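Local structure of Esterase/lipase (Uncultured bacterium, 3K6K) at residues D13-F21 with Y286-D294. The protein probably hydrolyses carboxylic ester bonds as a bacterial homologue of hormone-sensitive lipase with an alpha/beta hydrolase fold. Sequence-based numbering, arbitrary orientation.
Sequences DTKMDPRDF and YGKFVNAAD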
ATOM      1  N   ASP A  13       2.237 -27.392  11.762  1.00 32.14           N
ATOM      2  CA  ASP A  13       3.570 -27.492  12.458  1.00 32.51           C
ATOM      3  C   ASP A  13       4.085 -26.109  13.096  1.00 30.66           C
ATOM      4  O   ASP A  13       3.507 -25.040  12.865  1.00 29.32           O
ATOM      5  CB  ASP A  13       4.579 -28.118  11.493  1.00 33.37           C
ATOM      6  CG  ASP A  13       5.263 -27.080  10.626  1.00 37.42           C
ATOM      7  OD1 ASP A  13       5.285 -25.914  11.063  1.00 39.13           O
ATOM      8  OD2 ASP A  13       5.795 -27.409   9.526  1.00 41.58           O
ATOM      9  N   THR A  14       5.154 -26.145  13.893  1.00 28.72           N
ATOM     10  CA  THR A  14       5.380 -25.086  14.925  1.00 26.71           C
ATOM     11  C   THR A  14       5.939 -23.753  14.424  1.00 24.73           C
ATOM     12  O   THR A  14       6.829 -23.724  13.566  1.00 23.92           O
ATOM     13  CB  THR A  14       6.259 -25.566  16.125  1.00 26.72           C
ATOM     14  OG1 THR A  14       5.791 -26.826  16.606  1.00 25.83           O
ATOM     15  CG2 THR A  14       6.172 -24.563  17.302  1.00 27.13           C
ATOM     16  N   LYS A  15       5.409 -22.672  14.984  1.00 22.96           N
ATOM     17  CA  LYS A  15       5.873 -21.303  14.732  1.00 22.89           C
ATOM     18  C   LYS A  15       6.003 -20.497  16.031  1.00 22.91           C
ATOM     19  O   LYS A  15       5.403 -20.831  17.037  1.00 23.53           O
ATOM     20  CB  LYS A  15       4.884 -20.621  13.813  1.00 23.39           C
ATOM     21  CG  LYS A  15       4.770 -21.255  12.401  1.00 22.73           C
ATOM     22  CD  LYS A  15       6.004 -21.014  11.479  1.00 19.08           C
ATOM     23  CE  LYS A  15       5.759 -21.468  10.025  1.00 22.80           C
ATOM     24  NZ  LYS A  15       6.179 -22.870   9.854  1.00 24.93           N
ATOM     25  N   MET A  16       6.823 -19.465  16.035  1.00 22.82           N
ATOM     26  CA  MET A  16       6.894 -18.560  17.169  1.00 23.14           C
ATOM     27  C   MET A  16       5.779 -17.521  17.072  1.00 23.31           C
ATOM     28  O   MET A  16       5.361 -17.173  15.976  1.00 21.90           O
ATOM     29  CB  MET A  16       8.169 -17.710  17.154  1.00 23.56           C
ATOM     30  CG  MET A  16       9.434 -18.370  16.746  1.00 26.44           C
ATOM     31  SD  MET A  16      10.465 -18.405  18.173  1.00 35.94           S
ATOM     32  CE  MET A  16       9.640 -19.769  18.970  1.00 20.68           C
ATOM     33  N   ASP A  17       5.375 -16.979  18.227  1.00 23.34           N
ATOM     34  CA  ASP A  17       4.623 -15.735  18.249  1.00 24.68           C
ATOM     35  C   ASP A  17       5.490 -14.630  17.657  1.00 22.65           C
ATOM     36  O   ASP A  17       6.641 -14.502  18.039  1.00 23.75           O
ATOM     37  CB  ASP A  17       4.210 -15.298  19.676  1.00 25.34           C
ATOM     38  CG  ASP A  17       3.284 -14.107  19.634  1.00 31.37           C
ATOM     39  OD1 ASP A  17       3.741 -12.930  19.631  1.00 37.85           O
ATOM     40  OD2 ASP A  17       2.063 -14.337  19.493  1.00 41.80           O
ATOM     41  N   PRO A  18       4.940 -13.821  16.743  1.00 21.25           N
ATOM     42  CA  PRO A  18       5.851 -12.834  16.221  1.00 20.84           C
ATOM     43  C   PRO A  18       6.618 -11.993  17.246  1.00 20.34           C
ATOM     44  O   PRO A  18       7.793 -11.666  17.006  1.00 21.00           O
ATOM     45  CB  PRO A  18       4.954 -11.981  15.333  1.00 20.77           C
ATOM     46  CG  PRO A  18       4.058 -13.015  14.726  1.00 19.64           C
ATOM     47  CD  PRO A  18       3.696 -13.879  15.937  1.00 21.10           C
ATOM     48  N   ARG A  19       6.014 -11.651  18.370  1.00 19.91           N
ATOM     49  CA  ARG A  19       6.697 -10.764  19.319  1.00 20.39           C
ATOM     50  C   ARG A  19       7.889 -11.495  19.976  1.00 19.75           C
ATOM     51  O   ARG A  19       8.853 -10.858  20.410  1.00 19.02           O
ATOM     52  CB  ARG A  19       5.728 -10.170  20.342  1.00 20.45           C
ATOM     53  CG  ARG A  19       4.850  -9.012  19.785  1.00 24.74           C
ATOM     54  CD  ARG A  19       3.949  -8.494  20.919  1.00 36.57           C
ATOM     55  NE  ARG A  19       4.773  -7.934  22.009  1.00 45.39           N
ATOM     56  CZ  ARG A  19       4.362  -7.573  23.232  1.00 48.30           C
ATOM     57  NH1 ARG A  19       3.087  -7.675  23.613  1.00 49.53           N
ATOM     58  NH2 ARG A  19       5.260  -7.088  24.086  1.00 48.90           N
ATOM     59  N   ASP A  20       7.815 -12.825  19.977  1.00 18.20           N
ATOM     60  CA  ASP A  20       8.837 -13.657  20.600  1.00 18.56           C
ATOM     61  C   ASP A  20      10.012 -13.733  19.656  1.00 17.38           C
ATOM     62  O   ASP A  20      11.139 -13.699  20.108  1.00 16.21           O
ATOM     63  CB  ASP A  20       8.295 -15.054  21.032  1.00 16.58           C
ATOM     64  CG  ASP A  20       7.257 -14.932  22.167  1.00 21.20           C
ATOM     65  OD1 ASP A  20       7.265 -13.841  22.826  1.00 21.90           O
ATOM     66  OD2 ASP A  20       6.410 -15.856  22.398  1.00 20.46           O
ATOM     67  N   PHE A  21       9.729 -13.786  18.352  1.00 16.91           N
ATOM     68  CA  PHE A  21      10.775 -13.860  17.361  1.00 17.11           C
ATOM     69  C   PHE A  21      11.519 -12.528  17.368  1.00 17.25           C
ATOM     70  O   PHE A  21      12.729 -12.513  17.246  1.00 17.39           O
ATOM     71  CB  PHE A  21      10.213 -14.161  15.958  1.00 17.55           C
ATOM     72  CG  PHE A  21      11.294 -14.293  14.864  1.00 16.73           C
ATOM     73  CD1 PHE A  21      11.216 -13.540  13.688  1.00 17.10           C
ATOM     74  CD2 PHE A  21      12.358 -15.182  15.013  1.00 16.34           C
ATOM     75  CE1 PHE A  21      12.179 -13.666  12.689  1.00 15.94           C
ATOM     76  CE2 PHE A  21      13.345 -15.315  14.021  1.00 13.86           C
ATOM     77  CZ  PHE A  21      13.243 -14.538  12.848  1.00 16.59           C
ATOM     78  N   TYR A 286      12.162 -15.792   7.118  1.00 15.84           N
ATOM     79  CA  TYR A 286      11.981 -16.513   8.363  1.00 14.93           C
ATOM     80  C   TYR A 286      10.729 -17.408   8.438  1.00 14.72           C
ATOM     81  O   TYR A 286      10.210 -17.670   9.533  1.00 14.29           O
ATOM     82  CB  TYR A 286      12.088 -15.535   9.545  1.00 14.07           C
ATOM     83  CG  TYR A 286      13.323 -14.605   9.393  1.00 15.22           C
ATOM     84  CD1 TYR A 286      13.186 -13.228   9.228  1.00 17.60           C
ATOM     85  CD2 TYR A 286      14.615 -15.122   9.427  1.00 16.23           C
ATOM     86  CE1 TYR A 286      14.319 -12.407   9.061  1.00 19.02           C
ATOM     87  CE2 TYR A 286      15.741 -14.322   9.297  1.00 16.05           C
ATOM     88  CZ  TYR A 286      15.601 -12.974   9.111  1.00 20.49           C
ATOM     89  OH  TYR A 286      16.728 -12.217   8.921  1.00 22.20           O
ATOM     90  N   GLY A 287      10.271 -17.905   7.288  1.00 15.05           N
ATOM     91  CA  GLY A 287       9.175 -18.885   7.242  1.00 14.55           C
ATOM     92  C   GLY A 287       9.391 -19.939   8.300  1.00 15.72           C
ATOM     93  O   GLY A 287       8.465 -20.320   9.001  1.00 15.94           O
ATOM     94  N   LYS A 288      10.634 -20.376   8.479  1.00 16.16           N
ATOM     95  CA  LYS A 288      10.907 -21.377   9.486  1.00 17.56           C
ATOM     96  C   LYS A 288      10.339 -21.027  10.879  1.00 17.82           C
ATOM     97  O   LYS A 288       9.848 -21.935  11.563  1.00 19.09           O
ATOM     98  CB  LYS A 288      12.403 -21.649   9.530  1.00 17.52           C
ATOM     99  CG  LYS A 288      12.881 -22.456  10.715  1.00 19.90           C
ATOM    100  CD  LYS A 288      14.377 -22.780  10.531  1.00 24.97           C
ATOM    101  CE  LYS A 288      14.841 -24.031  11.287  1.00 25.89           C
ATOM    102  NZ  LYS A 288      16.342 -24.030  11.436  1.00 28.93           N
ATOM    103  N   PHE A 289      10.387 -19.730  11.235  1.00 18.27           N
ATOM    104  CA  PHE A 289      10.023 -19.149  12.555  1.00 18.45           C
ATOM    105  C   PHE A 289       8.693 -18.422  12.607  1.00 18.49           C
ATOM    106  O   PHE A 289       7.913 -18.650  13.532  1.00 19.00           O
ATOM    107  CB  PHE A 289      11.132 -18.211  13.062  1.00 19.43           C
ATOM    108  CG  PHE A 289      12.482 -18.890  13.111  1.00 21.02           C
ATOM    109  CD1 PHE A 289      13.467 -18.567  12.183  1.00 19.52           C
ATOM    110  CD2 PHE A 289      12.699 -19.965  13.989  1.00 20.39           C
ATOM    111  CE1 PHE A 289      14.705 -19.224  12.203  1.00 23.91           C
ATOM    112  CE2 PHE A 289      13.933 -20.671  13.979  1.00 21.59           C
ATOM    113  CZ  PHE A 289      14.939 -20.276  13.111  1.00 22.99           C
ATOM    114  N   VAL A 290       8.409 -17.524  11.665  1.00 17.60           N
ATOM    115  CA  VAL A 290       7.123 -16.850  11.759  1.00 17.55           C
ATOM    116  C   VAL A 290       6.210 -17.200  10.576  1.00 18.28           C
ATOM    117  O   VAL A 290       6.655 -17.356   9.445  1.00 20.20           O
ATOM    118  CB  VAL A 290       7.273 -15.339  11.972  1.00 16.78           C
ATOM    119  CG1 VAL A 290       7.811 -15.063  13.338  1.00 18.65           C
ATOM    120  CG2 VAL A 290       8.204 -14.719  10.894  1.00 16.29           C
ATOM    121  N   ASN A 291       4.933 -17.324  10.858  1.00 18.48           N
ATOM    122  CA  ASN A 291       3.924 -17.738   9.877  1.00 18.73           C
ATOM    123  C   ASN A 291       3.697 -16.711   8.754  1.00 17.02           C
ATOM    124  O   ASN A 291       3.569 -17.107   7.585  1.00 17.25           O
ATOM    125  CB  ASN A 291       2.613 -18.047  10.583  1.00 18.23           C
ATOM    126  CG  ASN A 291       1.575 -18.654   9.637  1.00 27.28           C
ATOM    127  OD1 ASN A 291       0.458 -18.087   9.518  1.00 33.42           O
ATOM    128  ND2 ASN A 291       1.932 -19.802   8.925  1.00 25.10           N
ATOM    129  N   ALA A 292       3.726 -15.421   9.095  1.00 14.68           N
ATOM    130  CA  ALA A 292       3.535 -14.337   8.083  1.00 15.18           C
ATOM    131  C   ALA A 292       4.479 -14.332   6.873  1.00 14.73           C
ATOM    132  O   ALA A 292       4.177 -13.774   5.800  1.00 15.54           O
ATOM    133  CB  ALA A 292       3.543 -12.926   8.778  1.00 13.18           C
ATOM    134  N   ALA A 293       5.644 -14.934   7.042  1.00 15.55           N
ATOM    135  CA  ALA A 293       6.570 -15.099   5.933  1.00 15.99           C
ATOM    136  C   ALA A 293       6.056 -16.063   4.889  1.00 15.97           C
ATOM    137  O   ALA A 293       6.169 -15.779   3.706  1.00 16.21           O
ATOM    138  CB  ALA A 293       7.981 -15.495   6.426  1.00 16.19           C
ATOM    139  N   ASP A 294       5.522 -17.211   5.301  1.00 17.42           N
ATOM    140  CA  ASP A 294       4.938 -18.127   4.311  1.00 19.00           C
ATOM    141  C   ASP A 294       3.792 -17.460   3.603  1.00 17.08           C
ATOM    142  O   ASP A 294       3.697 -17.636   2.423  1.00 17.55           O
ATOM    143  CB  ASP A 294       4.404 -19.455   4.884  1.00 20.74           C
ATOM    144  CG  ASP A 294       5.322 -20.076   5.908  1.00 28.71           C
ATOM    145  OD1 ASP A 294       4.726 -20.644   6.889  1.00 35.56           O
ATOM    146  OD2 ASP A 294       6.601 -19.989   5.735  1.00 33.54           O
TER
HETATM  147  O   HOH W   1       4.206 -17.291  13.338  1.00 20.81           O
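Phe-21 meets three side chains of 286-294, and its ring is the centre of an aromatic cluster with Tyr-286 and Phe-289. CB of Phe-289 sits over one ring face, 4.0 Å from the Phe-21 centroid, a CH-pi contact. The Phe-289 ring itself, near parallel to that of Phe-21, has slid so far aside that the two barely overlap. Phe-21 brings CZ over a face of Tyr-286, 3.5 Å from CG, with the planes inclined at 57°. CG1 of Val-290 packs obliquely against the root of the side chain, 3.7 Å from Phe-21 CB. The ring reaches this group because chi1 (-178°) turns CG away from the backbone N.

Beside the cluster, Met-16 N donates to Phe-289 O at 2.8 Å and 158°, and a water bridges Met-16 O to Asn-291 N. Lys-15 lays its aliphatic chain along the turn 287-291; bends at chi2 and chi4 bring NZ into a salt-bridge network, 3.4 Å from Asp-13 OD1, where the hydrogen bond is weak, and a long 4.0 Å from Asp-294 OD1.

In the second shell, Asp-17 OD1 caps helix 18-30 through Arg-19 N, and Tyr-286 O accepts from Phe-289 N and Val-290 N. Tyr-286 lies near, without touching, the probable Ser-157/His-281/Glu-251 triad. The contact thus joins the start of helix 18-30 to the turn leading into helix 291-305, with Met-279, from the loop after strand 271-276, against Pro-18 and Val-290.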